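Local coordinates for methionine gamma-lyase (Trichomonas vaginalis, PDB 1PFF), which belongs to the Cys/Met metabolism family of pyridoxal-phosphate-dependent enzymes and is found here as an assembly of four chains, at residues His39-Asp44 with Ile68-Pro73; Lys145-His150 with Arg191-Leu196; Gln282-Met287 with Ala300-Asn305; Leu10-Ala15 with Pro131-Val136. One frame throughout, in Å; residues are numbered along the deposited sequence.

Interaction 1 of 4, residues His39-Asp44 with Ile68-Pro73; sequences HLISDD and IDMAVP
Asp43 and Ile68 form the parallel bridge that ends a beta-alpha-beta crossover: strand 39-43 runs out into helix 48-60, and the chain returns as strand 64-68 at the edge of the seven-stranded mixed sheet. Their CA atoms lie 5.0 Å apart. At this end of the pairing Ile68 N donates to Ser42 O at 2.9 Å, while the bond from Asp44 N to Ile68 O is weak and strongly bent (123°). The buried side is apolar and tight. The CG2 methyl of Ile41 sits 3.6 Å from Ile68 CD1 and the same distance from the CE methyl of Met70, so one branch serves two neighbours. Met70 is extended beyond CG and lies across the end of the strand, where its CE reaches within 3.4 Å of Asp43 N. Val87 and Phe89 of strand 84-90 also pack on Met70. Toward solvent, Asp44 and Asp69 are partly exposed and meet more loosely, with Asp44 OD2 3.7 Å from Asp69 CB. With the buried Asp43 they make three carboxylates, each in a salt bridge with Lys98, which probably offsets their mutual repulsion. Asp69 also begins a type I turn, and its OD1 accepts from Ala71 N in an Asx turn. Asp43 joins the two parts: with CG anti to its own N (chi1 -174°), its carboxylate extends to the turn, and Met70 N donates to OD2 at 2.8 Å in a nearly straight bond (169°).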
loop_
_atom_site.group_PDB
_atom_site.type_symbol
_atom_site.label_atom_id
_atom_site.label_comp_id
_atom_site.label_asym_id
_atom_site.label_seq_id
_atom_site.Cartn_x
_atom_site.Cartn_y
_atom_site.Cartn_z
ATOM N N HIS A 39 4.632 -20.849 -36.638
ATOM C CA HIS A 39 3.754 -19.937 -37.372
ATOM C C HIS A 39 2.608 -19.486 -36.460
ATOM O O HIS A 39 2.068 -20.274 -35.695
ATOM C CB HIS A 39 3.237 -20.633 -38.643
ATOM C CG HIS A 39 2.222 -19.847 -39.425
ATOM N ND1 HIS A 39 0.969 -20.347 -39.719
ATOM C CD2 HIS A 39 2.283 -18.621 -40.002
ATOM C CE1 HIS A 39 0.296 -19.454 -40.427
ATOM N NE2 HIS A 39 1.071 -18.399 -40.615
ATOM N N LEU A 40 2.261 -18.205 -36.540
ATOM C CA LEU A 40 1.162 -17.645 -35.762
ATOM C C LEU A 40 0.203 -16.931 -36.704
ATOM O O LEU A 40 0.628 -16.196 -37.595
ATOM C CB LEU A 40 1.680 -16.658 -34.693
ATOM C CG LEU A 40 0.620 -15.980 -33.805
ATOM C CD1 LEU A 40 1.142 -15.752 -32.370
ATOM C CD2 LEU A 40 0.183 -14.646 -34.413
ATOM N N ILE A 41 -1.089 -17.167 -36.516
ATOM C CA ILE A 41 -2.106 -16.440 -37.266
ATOM C C ILE A 41 -2.764 -15.479 -36.304
ATOM O O ILE A 41 -3.229 -15.892 -35.239
ATOM C CB ILE A 41 -3.164 -17.393 -37.857
ATOM C CG1 ILE A 41 -2.496 -18.469 -38.718
ATOM C CG2 ILE A 41 -4.206 -16.594 -38.668
ATOM C CD1 ILE A 41 -3.362 -19.672 -38.979
ATOM N N SER A 42 -2.799 -14.208 -36.678
ATOM C CA SER A 42 -3.429 -13.179 -35.861
ATOM C C SER A 42 -4.487 -12.454 -36.675
ATOM O O SER A 42 -4.392 -12.364 -37.902
ATOM C CB SER A 42 -2.384 -12.174 -35.371
ATOM O OG SER A 42 -2.996 -11.102 -34.657
ATOM N N ASP A 43 -5.510 -11.957 -35.986
ATOM C CA ASP A 43 -6.452 -11.053 -36.609
ATOM C C ASP A 43 -5.742 -9.742 -36.961
ATOM O O ASP A 43 -4.738 -9.378 -36.344
ATOM C CB ASP A 43 -7.659 -10.792 -35.708
ATOM C CG ASP A 43 -8.726 -9.961 -36.398
ATOM O OD1 ASP A 43 -9.041 -8.868 -35.882
ATOM O OD2 ASP A 43 -9.293 -10.316 -37.461
ATOM N N ASP A 44 -6.265 -9.043 -37.960
ATOM C CA ASP A 44 -5.640 -7.813 -38.426
ATOM C C ASP A 44 -6.168 -6.559 -37.720
ATOM O O ASP A 44 -5.798 -5.451 -38.085
ATOM C CB ASP A 44 -5.785 -7.694 -39.950
ATOM C CG ASP A 44 -7.220 -7.487 -40.389
ATOM O OD1 ASP A 44 -8.135 -7.533 -39.537
ATOM O OD2 ASP A 44 -7.535 -7.277 -41.572
ATOM N N ILE A 68 -4.608 -11.576 -40.634
ATOM C CA ILE A 68 -5.754 -11.838 -41.510
ATOM C C ILE A 68 -7.049 -11.278 -40.915
ATOM O O ILE A 68 -7.149 -11.058 -39.701
ATOM C CB ILE A 68 -5.901 -13.362 -41.770
ATOM C CG1 ILE A 68 -6.428 -14.076 -40.507
ATOM C CG2 ILE A 68 -4.553 -13.977 -42.236
ATOM C CD1 ILE A 68 -6.932 -15.486 -40.758
ATOM N N ASP A 69 -8.043 -11.062 -41.767
ATOM C CA ASP A 69 -9.351 -10.635 -41.273
ATOM C C ASP A 69 -10.128 -11.861 -40.816
ATOM O O ASP A 69 -10.660 -12.616 -41.634
ATOM C CB ASP A 69 -10.099 -9.858 -42.355
ATOM C CG ASP A 69 -11.449 -9.338 -41.891
ATOM O OD1 ASP A 69 -11.900 -9.667 -40.766
ATOM O OD2 ASP A 69 -12.141 -8.593 -42.617
ATOM N N MET A 70 -10.194 -12.065 -39.504
ATOM C CA MET A 70 -10.818 -13.276 -38.970
ATOM C C MET A 70 -12.356 -13.241 -38.923
ATOM O O MET A 70 -12.990 -14.208 -38.476
ATOM C CB MET A 70 -10.240 -13.618 -37.596
ATOM C CG MET A 70 -8.810 -14.133 -37.653
ATOM S SD MET A 70 -8.299 -14.687 -36.021
ATOM C CE MET A 70 -6.625 -15.175 -36.362
ATOM N N ALA A 71 -12.951 -12.142 -39.382
ATOM C CA ALA A 71 -14.406 -12.070 -39.539
ATOM C C ALA A 71 -14.844 -12.625 -40.905
ATOM O O ALA A 71 -16.032 -12.805 -41.151
ATOM C CB ALA A 71 -14.906 -10.632 -39.339
ATOM N N VAL A 72 -13.883 -12.902 -41.785
ATOM C CA VAL A 72 -14.186 -13.520 -43.078
ATOM C C VAL A 72 -14.296 -15.038 -42.866
ATOM O O VAL A 72 -13.342 -15.660 -42.409
ATOM C CB VAL A 72 -13.104 -13.195 -44.149
ATOM C CG1 VAL A 72 -13.427 -13.867 -45.497
ATOM C CG2 VAL A 72 -12.967 -11.679 -44.334
ATOM N N PRO A 73 -15.460 -15.629 -43.159
ATOM C CA PRO A 73 -15.649 -17.069 -42.938
ATOM C C PRO A 73 -14.581 -17.895 -43.669
ATOM O O PRO A 73 -14.244 -17.581 -44.805
ATOM C CB PRO A 73 -17.042 -17.328 -43.505
ATOM C CG PRO A 73 -17.739 -15.975 -43.382
ATOM C CD PRO A 73 -16.669 -14.990 -43.715
#

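Interaction 2 of 4, residues Lys145-His150 with Arg191-Leu196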
loop_
_atom_site.group_PDB
_atom_site.type_symbol
_atom_site.label_atom_id
_atom_site.label_comp_id
_atom_site.label_asym_id
_atom_site.label_seq_id
_atom_site.Cartn_x
_atom_site.Cartn_y
_atom_site.Cartn_z
ATOM N N LYS A 145 -8.775 -2.271 -17.519
ATOM C CA LYS A 145 -10.011 -1.720 -18.072
ATOM C C LYS A 145 -11.269 -1.967 -17.228
ATOM O O LYS A 145 -12.008 -1.024 -16.925
ATOM C CB LYS A 145 -10.223 -2.193 -19.515
ATOM C CG LYS A 145 -8.945 -2.242 -20.349
ATOM C CD LYS A 145 -8.803 -1.030 -21.236
ATOM C CE LYS A 145 -7.335 -0.736 -21.528
ATOM N NZ LYS A 145 -6.903 0.577 -20.959
ATOM N N TYR A 146 -11.510 -3.217 -16.846
ATOM C CA TYR A 146 -12.762 -3.562 -16.169
ATOM C C TYR A 146 -12.612 -4.307 -14.850
ATOM O O TYR A 146 -13.388 -4.082 -13.921
ATOM C CB TYR A 146 -13.697 -4.320 -17.119
ATOM C CG TYR A 146 -14.084 -3.495 -18.321
ATOM C CD1 TYR A 146 -13.407 -3.633 -19.537
ATOM C CD2 TYR A 146 -15.105 -2.540 -18.235
ATOM C CE1 TYR A 146 -13.749 -2.856 -20.649
ATOM C CE2 TYR A 146 -15.452 -1.762 -19.331
ATOM C CZ TYR A 146 -14.775 -1.923 -20.536
ATOM O OH TYR A 146 -15.129 -1.149 -21.620
ATOM N N ILE A 147 -11.629 -5.194 -14.760
ATOM C CA ILE A 147 -11.503 -6.017 -13.564
ATOM C C ILE A 147 -11.130 -5.146 -12.355
ATOM O O ILE A 147 -11.762 -5.257 -11.300
ATOM C CB ILE A 147 -10.566 -7.242 -13.802
ATOM C CG1 ILE A 147 -11.192 -8.155 -14.869
ATOM C CG2 ILE A 147 -10.383 -8.042 -12.525
ATOM C CD1 ILE A 147 -10.242 -9.124 -15.516
ATOM N N ASN A 148 -10.150 -4.257 -12.534
ATOM C CA ASN A 148 -9.826 -3.238 -11.530
ATOM C C ASN A 148 -10.927 -2.184 -11.417
ATOM O O ASN A 148 -11.500 -1.767 -12.423
ATOM C CB ASN A 148 -8.503 -2.537 -11.858
ATOM C CG ASN A 148 -8.061 -1.576 -10.756
ATOM O OD1 ASN A 148 -8.032 -1.935 -9.581
ATOM N ND2 ASN A 148 -7.727 -0.349 -11.134
ATOM N N GLY A 149 -11.200 -1.737 -10.194
ATOM C CA GLY A 149 -12.267 -0.780 -9.955
ATOM C C GLY A 149 -11.947 0.678 -10.244
ATOM O O GLY A 149 -12.802 1.540 -10.036
ATOM N N HIS A 150 -10.734 0.948 -10.730
ATOM C CA HIS A 150 -10.237 2.313 -10.945
ATOM C C HIS A 150 -9.318 2.335 -12.184
ATOM O O HIS A 150 -9.328 1.395 -12.976
ATOM C CB HIS A 150 -9.512 2.799 -9.674
ATOM C CG HIS A 150 -9.240 4.276 -9.638
ATOM N ND1 HIS A 150 -10.246 5.223 -9.467
ATOM C CD2 HIS A 150 -8.070 4.965 -9.742
ATOM C CE1 HIS A 150 -9.708 6.431 -9.474
ATOM N NE2 HIS A 150 -8.388 6.302 -9.640
ATOM N N ARG A 191 -10.072 -6.976 -4.868
ATOM C CA ARG A 191 -11.176 -6.179 -4.327
ATOM C C ARG A 191 -12.087 -5.686 -5.453
ATOM O O ARG A 191 -13.315 -5.621 -5.295
ATOM C CB ARG A 191 -10.643 -5.002 -3.514
ATOM C CG ARG A 191 -9.863 -5.394 -2.247
ATOM C CD ARG A 191 -10.524 -6.479 -1.383
ATOM N NE ARG A 191 -11.650 -5.961 -0.598
ATOM C CZ ARG A 191 -12.303 -6.647 0.341
ATOM N NH1 ARG A 191 -11.956 -7.894 0.639
ATOM N NH2 ARG A 191 -13.312 -6.085 0.986
ATOM N N GLY A 192 -11.475 -5.351 -6.586
ATOM C CA GLY A 192 -12.191 -4.992 -7.793
ATOM C C GLY A 192 -13.196 -6.022 -8.272
ATOM O O GLY A 192 -14.227 -5.643 -8.808
ATOM N N THR A 193 -12.925 -7.315 -8.068
ATOM C CA THR A 193 -13.839 -8.367 -8.540
ATOM C C THR A 193 -15.195 -8.298 -7.856
ATOM O O THR A 193 -16.179 -8.793 -8.390
ATOM C CB THR A 193 -13.256 -9.794 -8.364
ATOM O OG1 THR A 193 -13.060 -10.072 -6.970
ATOM C CG2 THR A 193 -11.858 -9.915 -9.010
ATOM N N LEU A 194 -15.233 -7.676 -6.679
ATOM C CA LEU A 194 -16.466 -7.540 -5.906
ATOM C C LEU A 194 -17.473 -6.556 -6.516
ATOM O O LEU A 194 -18.661 -6.594 -6.172
ATOM C CB LEU A 194 -16.141 -7.128 -4.460
ATOM C CG LEU A 194 -15.299 -8.093 -3.614
ATOM C CD1 LEU A 194 -14.794 -7.395 -2.353
ATOM C CD2 LEU A 194 -16.105 -9.343 -3.227
ATOM N N THR A 195 -16.994 -5.667 -7.392
ATOM C CA THR A 195 -17.855 -4.692 -8.075
ATOM C C THR A 195 -17.822 -4.876 -9.589
ATOM O O THR A 195 -18.410 -4.093 -10.328
ATOM C CB THR A 195 -17.466 -3.240 -7.733
ATOM O OG1 THR A 195 -16.094 -2.998 -8.093
ATOM C CG2 THR A 195 -17.540 -2.983 -6.223
ATOM N N LEU A 196 -17.130 -5.911 -10.044
ATOM C CA LEU A 196 -16.953 -6.137 -11.477
ATOM C C LEU A 196 -18.288 -6.357 -12.212
ATOM O O LEU A 196 -18.550 -5.725 -13.235
ATOM C CB LEU A 196 -15.982 -7.300 -11.698
ATOM C CG LEU A 196 -15.844 -7.895 -13.106
ATOM C CD1 LEU A 196 -15.154 -6.959 -14.059
ATOM C CD2 LEU A 196 -15.119 -9.234 -13.018
#
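Leu196 and Ile147 meet where a loop lies against a long helix, and Leu196 does most of the reaching. Its CG stands anti to the backbone N (chi1 169°), which sends the side chain toward the loop, and chi2 of 70° lays CD1 on the loop backbone, 3.4 Å from Tyr146 O and 3.8 Å from Ile147 CA. The side chain of Ile147 runs past it, CG1 being 4.2 Å from Leu196 CD1, while its other branch turns to Thr193, CG2 to CG2 at 4.2 Å. Of its side chain Tyr146 brings only CB near Leu196 CD1; the ring leads away and its hydroxyl bonds to Ser246. One turn back along the helix, the backbones come together, with Gly149 and Gly192 CA atoms 4.7 Å apart and Ile147 O 3.5 Å from Gly192 CA in a CH-O contact. No hydrogen bond passes directly between loop and helix. Instead Arg199, farther along the helix, binds the carbonyls of Tyr146, Ile147 and Gly192, and Arg191 reaches His150 O of the second subunit. The result is a loop following strand 138-142 of the large sheet seated on helix 183-216, consistent with the aminotransferase-like fold of this clan.

Interaction 3 of 4, residues Gln282-Met287 with Ala300-Asn305; sequences QHPASM and AGLTDN
Leu302 lies against Pro284, and its side chain can be followed outward from the loop. CB points at the short helix 284-287; CG, anti to the backbone N (chi1 180°), carries the fork the rest of the way. At the tip CD1 comes 3.8 Å from Pro284 CB and 4.0 Å from Pro284 CG, while CD2 meets the same CB at 3.9 Å and lies 4.4 Å from Ala285 N. Both methyls thus straddle one corner of the proline ring, an apolar touch at the first turn of the helix. Beside it the chemistry turns polar. A water accepts from Ala285 N at 2.9 Å and donates to Thr303 O, also at 2.9 Å, giving an amide of the first helical turn a partner and tying the two backbones together. Farther on, Asp304 OD1 is 3.2 Å from the Ala285 methyl, though its main partner is Arg297, with which it forms a salt bridge. The loop is shaped by two local motifs: a Schellman motif with Gly301 as its C-prime residue closes helix 294-299, and an ST turn, Asn305 N to Thr303 OG1, then leads the chain into strand 306-310, the antiparallel neighbour of strand 280-282 in the five-stranded sheet.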
loop_
_atom_site.group_PDB
_atom_site.type_symbol
_atom_site.label_atom_id
_atom_site.label_comp_id
_atom_site.label_asym_id
_atom_site.label_seq_id
_atom_site.Cartn_x
_atom_site.Cartn_y
_atom_site.Cartn_z
ATOM N N GLN A 282 -11.762 9.717 -26.978
ATOM C CA GLN A 282 -10.533 10.062 -27.674
ATOM C C GLN A 282 -10.737 10.045 -29.175
ATOM O O GLN A 282 -11.672 9.423 -29.690
ATOM C CB GLN A 282 -9.400 9.098 -27.302
ATOM C CG GLN A 282 -9.630 7.671 -27.769
ATOM C CD GLN A 282 -8.460 6.750 -27.484
ATOM O OE1 GLN A 282 -7.718 6.953 -26.517
ATOM N NE2 GLN A 282 -8.300 5.725 -28.314
ATOM N N HIS A 283 -9.835 10.733 -29.863
ATOM C CA HIS A 283 -9.755 10.707 -31.316
ATOM C C HIS A 283 -8.376 10.133 -31.591
ATOM O O HIS A 283 -7.376 10.847 -31.473
ATOM C CB HIS A 283 -9.888 12.122 -31.871
ATOM C CG HIS A 283 -9.637 12.224 -33.343
ATOM N ND1 HIS A 283 -10.592 11.908 -34.287
ATOM C CD2 HIS A 283 -8.542 12.614 -34.034
ATOM C CE1 HIS A 283 -10.095 12.100 -35.495
ATOM N NE2 HIS A 283 -8.851 12.523 -35.371
ATOM N N PRO A 284 -8.319 8.835 -31.888
ATOM C CA PRO A 284 -7.040 8.119 -32.000
ATOM C C PRO A 284 -6.043 8.738 -32.985
ATOM O O PRO A 284 -4.870 8.845 -32.636
ATOM C CB PRO A 284 -7.458 6.719 -32.465
ATOM C CG PRO A 284 -8.873 6.574 -31.990
ATOM C CD PRO A 284 -9.474 7.940 -32.093
ATOM N N ALA A 285 -6.490 9.138 -34.173
ATOM C CA ALA A 285 -5.575 9.635 -35.208
ATOM C C ALA A 285 -4.790 10.888 -34.807
ATOM O O ALA A 285 -3.717 11.161 -35.361
ATOM C CB ALA A 285 -6.310 9.865 -36.511
ATOM N N SER A 286 -5.324 11.648 -33.854
ATOM C CA SER A 286 -4.639 12.834 -33.345
ATOM C C SER A 286 -4.102 12.655 -31.930
ATOM O O SER A 286 -3.145 13.336 -31.538
ATOM C CB SER A 286 -5.559 14.057 -33.398
ATOM O OG SER A 286 -6.566 13.974 -32.408
ATOM N N MET A 287 -4.701 11.741 -31.168
ATOM C CA MET A 287 -4.373 11.623 -29.744
ATOM C C MET A 287 -3.434 10.474 -29.380
ATOM O O MET A 287 -2.603 10.621 -28.482
ATOM C CB MET A 287 -5.647 11.594 -28.893
ATOM C CG MET A 287 -6.341 12.941 -28.821
ATOM S SD MET A 287 -7.969 12.890 -28.052
ATOM C CE MET A 287 -7.552 12.496 -26.331
ATOM N N ALA A 300 -4.764 -0.032 -41.815
ATOM C CA ALA A 300 -5.094 -0.846 -40.643
ATOM C C ALA A 300 -6.493 -0.583 -40.052
ATOM O O ALA A 300 -6.807 -1.073 -38.967
ATOM C CB ALA A 300 -4.030 -0.669 -39.570
ATOM N N GLY A 301 -7.316 0.195 -40.755
ATOM C CA GLY A 301 -8.694 0.418 -40.351
ATOM C C GLY A 301 -8.936 1.582 -39.403
ATOM O O GLY A 301 -10.006 1.680 -38.805
ATOM N N LEU A 302 -7.949 2.467 -39.267
ATOM C CA LEU A 302 -8.101 3.659 -38.440
ATOM C C LEU A 302 -8.106 4.918 -39.306
ATOM O O LEU A 302 -7.086 5.263 -39.895
ATOM C CB LEU A 302 -6.988 3.737 -37.381
ATOM C CG LEU A 302 -7.037 4.952 -36.451
ATOM C CD1 LEU A 302 -8.350 4.976 -35.667
ATOM C CD2 LEU A 302 -5.832 4.996 -35.512
ATOM N N THR A 303 -9.251 5.593 -39.385
ATOM C CA THR A 303 -9.357 6.826 -40.170
ATOM C C THR A 303 -9.349 8.041 -39.265
ATOM O O THR A 303 -9.486 7.920 -38.038
ATOM C CB THR A 303 -10.648 6.869 -41.032
ATOM O OG1 THR A 303 -11.773 7.159 -40.186
ATOM C CG2 THR A 303 -10.961 5.517 -41.656
ATOM N N ASP A 304 -9.231 9.211 -39.893
ATOM C CA ASP A 304 -9.269 10.495 -39.204
ATOM C C ASP A 304 -10.687 10.903 -38.805
ATOM O O ASP A 304 -10.869 11.939 -38.160
ATOM C CB ASP A 304 -8.656 11.594 -40.082
ATOM C CG ASP A 304 -7.134 11.517 -40.163
ATOM O OD1 ASP A 304 -6.516 10.568 -39.621
ATOM O OD2 ASP A 304 -6.471 12.378 -40.764
ATOM N N ASN A 305 -11.680 10.105 -39.204
ATOM C CA ASN A 305 -13.076 10.348 -38.825
ATOM C C ASN A 305 -13.419 9.793 -37.436
ATOM O O ASN A 305 -14.404 10.221 -36.822
ATOM C CB ASN A 305 -14.041 9.708 -39.834
ATOM C CG ASN A 305 -13.900 10.254 -41.247
ATOM O OD1 ASN A 305 -14.052 9.505 -42.223
ATOM N ND2 ASN A 305 -13.653 11.556 -41.375
HETATM O O HOH W 1 -9.197 8.775 -35.275
#

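Interaction 4 of 4, residues Leu10-Ala15 with Pro131-Val136; sequences LEHAEA and PLDLGV
The His12 imidazole and the Asp133 carboxylate meet edge-on, their planes turned 45° against each other. Over one face of the ring, offset toward its rim, lies Leu10 O, 4.1 Å above the plane; at the edge, in the ring plane, sits Asp133 OD1. There ND1 donates to OD1 at 2.7 Å, almost straight at 173°, and uses the syn lone pair of the carboxylate. A bond of this kind helps to set the rotation of the ring, and the carboxylate probably favours a proton on ND1. This pair lies on the exposed side. Deeper in, Leu132 lays its CD1 methyl against Ala13 CB at 3.4 Å and Glu11 O at 3.6 Å, while Val139 of strand 138-142 packs on the same leucine. Glu11 takes care of the polar atoms. Its chain folds over at chi2 (-78°), bringing OE2 to 3.7 Å from Pro131 CD and to a water that receives Leu132 N at 2.9 Å and donates to both OE2 and Glu11 O. OE2 also accepts from Asn130, whereas OE1 is bound by His141 and Asn121, so this buried carboxylate has a partner at each oxygen. His12, with positive phi, is the C-prime residue of the Schellman motif at the end of helix 2-11. The contact therefore sets a helix C-terminus, capped in the Schellman manner, against the 3-10 turn 131-133 that comes before strand 138-142 of the seven-stranded sheet.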
loop_
_atom_site.group_PDB
_atom_site.type_symbol
_atom_site.label_atom_id
_atom_site.label_comp_id
_atom_site.label_asym_id
_atom_site.label_seq_id
_atom_site.Cartn_x
_atom_site.Cartn_y
_atom_site.Cartn_z
ATOM N N LEU A 10 -14.376 -17.048 -12.540
ATOM C CA LEU A 10 -15.112 -16.146 -13.427
ATOM C C LEU A 10 -15.055 -16.590 -14.888
ATOM O O LEU A 10 -16.027 -16.430 -15.611
ATOM C CB LEU A 10 -14.579 -14.719 -13.304
ATOM C CG LEU A 10 -15.076 -13.960 -12.080
ATOM C CD1 LEU A 10 -14.157 -12.798 -11.793
ATOM C CD2 LEU A 10 -16.510 -13.477 -12.305
ATOM N N GLU A 11 -13.932 -17.178 -15.301
ATOM C CA GLU A 11 -13.760 -17.612 -16.693
ATOM C C GLU A 11 -14.003 -19.100 -16.915
ATOM O O GLU A 11 -13.874 -19.586 -18.048
ATOM C CB GLU A 11 -12.370 -17.218 -17.239
ATOM C CG GLU A 11 -12.192 -15.723 -17.475
ATOM C CD GLU A 11 -12.863 -15.210 -18.754
ATOM O OE1 GLU A 11 -12.485 -14.119 -19.211
ATOM O OE2 GLU A 11 -13.764 -15.874 -19.317
ATOM N N HIS A 12 -14.386 -19.802 -15.842
ATOM C CA HIS A 12 -14.551 -21.266 -15.841
ATOM C C HIS A 12 -13.270 -21.990 -16.261
ATOM O O HIS A 12 -13.317 -23.040 -16.912
ATOM C CB HIS A 12 -15.740 -21.721 -16.701
ATOM C CG HIS A 12 -16.937 -20.829 -16.595
ATOM N ND1 HIS A 12 -17.582 -20.320 -17.700
ATOM C CD2 HIS A 12 -17.599 -20.346 -15.515
ATOM C CE1 HIS A 12 -18.601 -19.574 -17.307
ATOM N NE2 HIS A 12 -18.625 -19.564 -15.986
ATOM N N ALA A 13 -12.140 -21.426 -15.853
ATOM C CA ALA A 13 -10.823 -21.985 -16.148
ATOM C C ALA A 13 -10.363 -22.916 -15.026
ATOM O O ALA A 13 -10.818 -22.798 -13.884
ATOM C CB ALA A 13 -9.836 -20.866 -16.319
ATOM N N GLU A 14 -9.444 -23.825 -15.351
ATOM C CA GLU A 14 -8.775 -24.646 -14.340
ATOM C C GLU A 14 -7.819 -23.807 -13.499
ATOM O O GLU A 14 -7.680 -24.019 -12.294
ATOM C CB GLU A 14 -7.979 -25.775 -15.004
ATOM C CG GLU A 14 -8.831 -26.783 -15.748
ATOM C CD GLU A 14 -8.041 -27.960 -16.293
ATOM O OE1 GLU A 14 -6.858 -28.176 -15.898
ATOM O OE2 GLU A 14 -8.628 -28.690 -17.119
ATOM N N ALA A 15 -7.155 -22.851 -14.140
ATOM C CA ALA A 15 -6.112 -22.073 -13.470
ATOM C C ALA A 15 -5.940 -20.688 -14.088
ATOM O O ALA A 15 -6.391 -20.418 -15.208
ATOM C CB ALA A 15 -4.769 -22.847 -13.488
ATOM N N PRO A 131 -14.825 -17.124 -23.333
ATOM C CA PRO A 131 -14.313 -17.797 -24.535
ATOM C C PRO A 131 -13.920 -19.254 -24.301
ATOM O O PRO A 131 -14.040 -20.060 -25.234
ATOM C CB PRO A 131 -13.088 -16.946 -24.935
ATOM C CG PRO A 131 -13.371 -15.582 -24.324
ATOM C CD PRO A 131 -14.044 -15.912 -23.002
ATOM N N LEU A 132 -13.483 -19.593 -23.087
ATOM C CA LEU A 132 -13.097 -20.975 -22.770
ATOM C C LEU A 132 -14.264 -21.951 -22.957
ATOM O O LEU A 132 -14.060 -23.087 -23.377
ATOM C CB LEU A 132 -12.518 -21.093 -21.350
ATOM C CG LEU A 132 -11.239 -20.303 -21.033
ATOM C CD1 LEU A 132 -10.813 -20.613 -19.603
ATOM C CD2 LEU A 132 -10.098 -20.602 -22.008
ATOM N N ASP A 133 -15.480 -21.479 -22.669
ATOM C CA ASP A 133 -16.716 -22.256 -22.830
ATOM C C ASP A 133 -16.919 -22.658 -24.285
ATOM O O ASP A 133 -17.564 -23.672 -24.578
ATOM C CB ASP A 133 -17.929 -21.421 -22.411
ATOM C CG ASP A 133 -18.018 -21.202 -20.912
ATOM O OD1 ASP A 133 -16.990 -20.954 -20.252
ATOM O OD2 ASP A 133 -19.101 -21.246 -20.303
ATOM N N LEU A 134 -16.369 -21.848 -25.184
ATOM C CA LEU A 134 -16.502 -22.071 -26.612
ATOM C C LEU A 134 -15.294 -22.781 -27.236
ATOM O O LEU A 134 -15.171 -22.834 -28.464
ATOM C CB LEU A 134 -16.774 -20.742 -27.320
ATOM C CG LEU A 134 -18.014 -20.004 -26.810
ATOM C CD1 LEU A 134 -18.096 -18.627 -27.481
ATOM C CD2 LEU A 134 -19.286 -20.828 -27.032
ATOM N N GLY A 135 -14.415 -23.331 -26.400
ATOM C CA GLY A 135 -13.300 -24.129 -26.877
ATOM C C GLY A 135 -11.956 -23.429 -27.021
ATOM O O GLY A 135 -10.972 -24.057 -27.398
ATOM N N VAL A 136 -11.908 -22.134 -26.721
ATOM C CA VAL A 136 -10.653 -21.386 -26.696
ATOM C C VAL A 136 -9.701 -22.025 -25.674
ATOM O O VAL A 136 -10.147 -22.524 -24.642
ATOM C CB VAL A 136 -10.922 -19.892 -26.365
ATOM C CG1 VAL A 136 -9.648 -19.134 -26.025
ATOM C CG2 VAL A 136 -11.649 -19.237 -27.533
HETATM O O HOH W 2 -13.758 -18.299 -20.455
#

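In the fold
Interactions 1 and 2 are buried, whereas interactions 3 and 4 are partly open. Interaction 1 lies in the seven-stranded sheet and interaction 4 beside it, 21 Å apart between centres, and along the chain 1 is nested in the loop that 4 closes; interaction 3 borders the five-stranded sheet. Strand pairing occurs in 1 alone. The more open contacts 3 and 4 each include a bridging water. Direct hydrogen bonds cross in 1 and 4; 2 has none and is held through Arg199, from farther along its helix. Only 2 and 4 touch, through Leu196 CD2 and Leu10 CD1 at 3.9 Å, which brings helices 2-11 and 183-216 together.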